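Local coordinates for protein putative peptidase (Parabacteroides merdae, PDB 4L8K) that is a putative peptidase of family S41 that probably hydrolyses peptide bonds in proteins or peptides, its natural substrate being unestablished, at residues S7-D10 against N11-L15; R114-D117 against D118-G121. All blocks are in the same frame, centred on the assembly; numbering follows the deposited sequence.

Overall arrangement
From the N terminus, contact 1 comes first: residues 7-10 and 11-15 form the start of helix 8-22, in the region matched to the Tricorn protease C1 domain, where the helix packs beside helices 33-43 and 50-61. Contact 2 follows a hundred residues later, where segments 114-117 and 118-121 close the tight hairpin between strands 110-115 and 120-125 of the seven-stranded mixed sheet. Each is local, so the two stand in series, neither nested nor crossed. The centres of contacts 1 and 2 lie about 58 Å apart on opposite sides of the chain's centre, and their nearest atoms about 44 Å apart; they belong to separate parts of the fold, the N-terminal helices and the mixed sheet.

Contact 1 (S7-D10 against N11-L15); sequences SPRD and NFEAL
Arg9 and Glu13 leave successive turns of one helix alongside each other, in the same direction, and their charged ends meet in a long salt bridge, with Arg9 NH2 3.7 Å from Glu13 OE2. The guanidinium and carboxylate planes stand 73° apart, so the two groups do not pair flat. The Arg9 chain bends at its third torsion, and CD2 of Phe12 lies over one face of the guanidinium. Both charged ends have further partners: Arg9 NH2 bonds Asn41 OD1 and NH1 bonds Val44 O, while Glu13 OE2 is bonded to Tyr37 OH. Phe12 extends with CG anti to the backbone N (chi1 156°), toward helix 33-43, and its ring meets that of Tyr37 at about 25° between planes.

The geometry at Ser7 is that of a helix N-cap: Asp10 N donates to Ser7 OG at 3.2 Å, just ahead of the first turn of helix 8-22. Pro8 follows in the first helical position, its ring meeting Leu53 of helix 50-61.

Ser7 O takes two bonds from one residue. Asn11 N reaches it at 3.2 Å, nearly in line with the carbonyl, whereas Asn11 ND2 approaches Ser7 O at 2.9 Å from above the carbonyl plane. The Asn11 side chain thus folds back on the helix start; its amide is also held by Ser6 OG at ND2 and by Asn259 N at OD1, which accounts for the polar ends of this buried group. The same i+4 ladder continues with Phe12 N to Pro8 O at 2.8 Å and Glu13 N to Arg9 O at 2.9 Å.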
loop_
_atom_site.group_PDB
_atom_site.type_symbol
_atom_site.label_atom_id
_atom_site.label_comp_id
_atom_site.label_asym_id
_atom_site.label_seq_id
_atom_site.Cartn_x
_atom_site.Cartn_y
_atom_site.Cartn_z
ATOM N N SER A 7 -3.558 -5.675 35.874
ATOM C CA SER A 7 -5.019 -5.720 35.896
ATOM C C SER A 7 -5.692 -5.325 34.549
ATOM O O SER A 7 -5.193 -4.456 33.827
ATOM C CB SER A 7 -5.557 -4.830 37.020
ATOM O OG SER A 7 -5.710 -3.475 36.636
ATOM N N PRO A 8 -6.888 -5.898 34.260
ATOM C CA PRO A 8 -7.580 -5.564 33.006
ATOM C C PRO A 8 -7.912 -4.079 32.870
ATOM O O PRO A 8 -7.752 -3.510 31.786
ATOM C CB PRO A 8 -8.855 -6.421 33.078
ATOM C CG PRO A 8 -8.436 -7.600 33.864
ATOM C CD PRO A 8 -7.597 -6.988 34.965
ATOM N N ARG A 9 -8.315 -3.440 33.963
ATOM C CA ARG A 9 -8.672 -2.030 33.914
ATOM C C ARG A 9 -7.441 -1.132 33.645
ATOM O O ARG A 9 -7.580 -0.156 32.913
ATOM C CB ARG A 9 -9.450 -1.604 35.156
ATOM C CG ARG A 9 -10.870 -2.220 35.165
ATOM C CD ARG A 9 -11.864 -1.509 36.060
ATOM N NE ARG A 9 -11.941 -0.078 35.769
ATOM C CZ ARG A 9 -12.699 0.469 34.824
ATOM N NH1 ARG A 9 -13.494 -0.288 34.075
ATOM N NH2 ARG A 9 -12.670 1.776 34.621
ATOM N N ASP A 10 -6.237 -1.514 34.137
ATOM C CA ASP A 10 -4.991 -0.772 33.886
ATOM C C ASP A 10 -4.598 -0.857 32.423
ATOM O O ASP A 10 -4.152 0.138 31.855
ATOM C CB ASP A 10 -3.845 -1.303 34.762
ATOM C CG ASP A 10 -3.951 -0.957 36.232
ATOM O OD1 ASP A 10 -4.720 -0.024 36.574
ATOM O OD2 ASP A 10 -3.253 -1.606 37.047
ATOM N N ASN A 11 -4.790 -2.043 31.805
ATOM C CA ASN A 11 -4.497 -2.265 30.390
ATOM C C ASN A 11 -5.548 -1.589 29.521
ATOM O O ASN A 11 -5.196 -1.013 28.497
ATOM C CB ASN A 11 -4.377 -3.743 30.101
ATOM C CG ASN A 11 -3.086 -4.261 30.668
ATOM O OD1 ASN A 11 -2.016 -4.066 30.096
ATOM N ND2 ASN A 11 -3.138 -4.792 31.877
ATOM N N PHE A 12 -6.813 -1.574 29.961
ATOM C CA PHE A 12 -7.865 -0.828 29.253
ATOM C C PHE A 12 -7.488 0.674 29.197
ATOM O O PHE A 12 -7.462 1.270 28.112
ATOM C CB PHE A 12 -9.241 -1.031 29.933
ATOM C CG PHE A 12 -10.235 0.078 29.683
ATOM C CD1 PHE A 12 -10.697 0.349 28.393
ATOM C CD2 PHE A 12 -10.700 0.866 30.734
ATOM C CE1 PHE A 12 -11.588 1.407 28.157
ATOM C CE2 PHE A 12 -11.619 1.894 30.505
ATOM C CZ PHE A 12 -12.053 2.162 29.213
ATOM N N GLU A 13 -7.190 1.262 30.380
ATOM C CA GLU A 13 -6.821 2.671 30.533
ATOM C C GLU A 13 -5.606 3.022 29.676
ATOM O O GLU A 13 -5.667 3.999 28.941
ATOM C CB GLU A 13 -6.537 3.024 32.010
ATOM C CG GLU A 13 -7.751 2.990 32.925
ATOM C CD GLU A 13 -8.798 4.083 32.810
ATOM O OE1 GLU A 13 -8.550 5.099 32.118
ATOM O OE2 GLU A 13 -9.867 3.931 33.449
ATOM N N ALA A 14 -4.535 2.204 29.738
ATOM C CA ALA A 14 -3.297 2.417 28.988
ATOM C C ALA A 14 -3.535 2.366 27.477
ATOM O O ALA A 14 -3.090 3.276 26.778
ATOM C CB ALA A 14 -2.260 1.383 29.380
ATOM N N LEU A 15 -4.269 1.341 26.988
ATOM C CA LEU A 15 -4.588 1.197 25.574
ATOM C C LEU A 15 -5.438 2.376 25.067
ATOM O O LEU A 15 -5.140 2.901 23.997
ATOM C CB LEU A 15 -5.291 -0.151 25.284
ATOM C CG LEU A 15 -5.677 -0.395 23.802
ATOM C CD1 LEU A 15 -4.464 -0.292 22.866
ATOM C CD2 LEU A 15 -6.387 -1.695 23.619
#

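Contact 2 (R114-D117 against D118-G121)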
loop_
_atom_site.group_PDB
_atom_site.type_symbol
_atom_site.label_atom_id
_atom_site.label_comp_id
_atom_site.label_asym_id
_atom_site.label_seq_id
_atom_site.Cartn_x
_atom_site.Cartn_y
_atom_site.Cartn_z
ATOM N N ARG A 114 8.390 -10.419 -21.455
ATOM C CA ARG A 114 7.767 -9.674 -22.553
ATOM C C ARG A 114 6.458 -10.370 -22.956
ATOM O O ARG A 114 6.412 -11.600 -23.099
ATOM C CB ARG A 114 8.702 -9.532 -23.766
ATOM C CG ARG A 114 9.872 -8.623 -23.491
ATOM C CD ARG A 114 10.678 -8.298 -24.736
ATOM N NE ARG A 114 11.098 -9.485 -25.483
ATOM C CZ ARG A 114 12.354 -9.738 -25.845
ATOM N NH1 ARG A 114 13.335 -8.914 -25.492
ATOM N NH2 ARG A 114 12.635 -10.806 -26.571
ATOM N N LEU A 115 5.408 -9.571 -23.141
ATOM C CA LEU A 115 4.105 -10.048 -23.582
ATOM C C LEU A 115 3.713 -9.385 -24.925
ATOM O O LEU A 115 4.371 -8.437 -25.364
ATOM C CB LEU A 115 3.029 -9.736 -22.495
ATOM C CG LEU A 115 3.267 -10.230 -21.046
ATOM C CD1 LEU A 115 2.139 -9.740 -20.138
ATOM C CD2 LEU A 115 3.389 -11.759 -20.999
ATOM N N ALA A 116 2.617 -9.879 -25.550
ATOM C CA ALA A 116 1.996 -9.369 -26.767
ATOM C C ALA A 116 3.020 -9.165 -27.927
ATOM O O ALA A 116 3.293 -8.026 -28.361
ATOM C CB ALA A 116 1.272 -8.062 -26.454
ATOM N N ASP A 117 3.564 -10.279 -28.431
ATOM C CA ASP A 117 4.546 -10.328 -29.530
ATOM C C ASP A 117 5.737 -9.376 -29.252
ATOM O O ASP A 117 6.182 -8.618 -30.123
ATOM C CB ASP A 117 3.883 -10.054 -30.908
ATOM C CG ASP A 117 4.687 -10.479 -32.144
ATOM O OD1 ASP A 117 5.555 -11.381 -32.023
ATOM O OD2 ASP A 117 4.427 -9.932 -33.237
ATOM N N ASP A 118 6.228 -9.425 -27.993
ATOM C CA ASP A 118 7.383 -8.693 -27.460
ATOM C C ASP A 118 7.218 -7.154 -27.481
ATOM O O ASP A 118 8.215 -6.440 -27.351
ATOM C CB ASP A 118 8.662 -9.105 -28.229
ATOM C CG ASP A 118 8.973 -10.587 -28.110
ATOM O OD1 ASP A 118 9.131 -11.071 -26.966
ATOM O OD2 ASP A 118 9.030 -11.270 -29.159
ATOM N N GLN A 119 5.967 -6.645 -27.566
ATOM C CA GLN A 119 5.687 -5.200 -27.586
ATOM C C GLN A 119 5.542 -4.628 -26.202
ATOM O O GLN A 119 5.675 -3.405 -26.044
ATOM C CB GLN A 119 4.395 -4.881 -28.364
ATOM C CG GLN A 119 4.439 -5.214 -29.873
ATOM C CD GLN A 119 3.085 -5.059 -30.546
ATOM O OE1 GLN A 119 2.809 -4.078 -31.256
ATOM N NE2 GLN A 119 2.189 -5.997 -30.292
ATOM N N ILE A 120 5.211 -5.494 -25.202
ATOM C CA ILE A 120 4.942 -5.034 -23.837
ATOM C C ILE A 120 5.819 -5.750 -22.814
ATOM O O ILE A 120 5.891 -6.981 -22.798
ATOM C CB ILE A 120 3.416 -5.246 -23.546
ATOM C CG1 ILE A 120 2.592 -4.177 -24.336
ATOM C CG2 ILE A 120 3.093 -5.200 -22.014
ATOM C CD1 ILE A 120 1.173 -4.428 -24.393
ATOM N N GLY A 121 6.486 -4.961 -21.981
ATOM C CA GLY A 121 7.281 -5.456 -20.868
ATOM C C GLY A 121 6.399 -5.642 -19.643
ATOM O O GLY A 121 5.658 -4.738 -19.267
HETATM O O HOH W 1 5.851 -11.555 -26.168
HETATM O O HOH W 2 8.296 -10.808 -31.705
#
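The guanidinium of Arg114 is met at its edge, close to its plane, by Asp118 OD1, and the carboxylate of Asp118 stands almost perpendicular to it, the planes 89° apart. The salt bridge runs from Arg114 NE to Asp118 OD1 at 2.9 Å, with the donor above the carboxylate plane by 46°. The motif is a beta hairpin closed by a type I' turn from Ala116 to Gln119, with a classic beta bulge in which Leu115 is set opposite two residues, Gln119 and Ile120. Leu115 and Ile120 form the hydrogen-bonded antiparallel pair: Leu115 N reaches Ile120 O at 2.7 Å, and Ile120 N returns to Leu115 O at 3.1 Å.

The Arg114 chain is bent at chi3 (-52°), which swings NE toward the turn, while NH1 bonds His143 O. An alanine here would remove the guanidinium and is likely to leave the Asp118 carboxylate without its countercharge, close to that of Asp117. A water lies within hydrogen-bonding distance of both Asp117 OD1 and Asp118 OD2; another water accepts from Asp118 N. On the face carrying Leu115 and Ile120, the side chain of Ile120 packs against Ile307, Leu310 and Leu311 of helix 301-311, and its CD1 comes 4.2 Å from Ala116 CB.

Ala116 O is gripped twice by Gln119, from opposite faces of the carbonyl plane: the backbone N lies 3.1 Å from Ala116 O, and NE2, with that oxygen in the plane of its amide, donates to it at 3.0 Å.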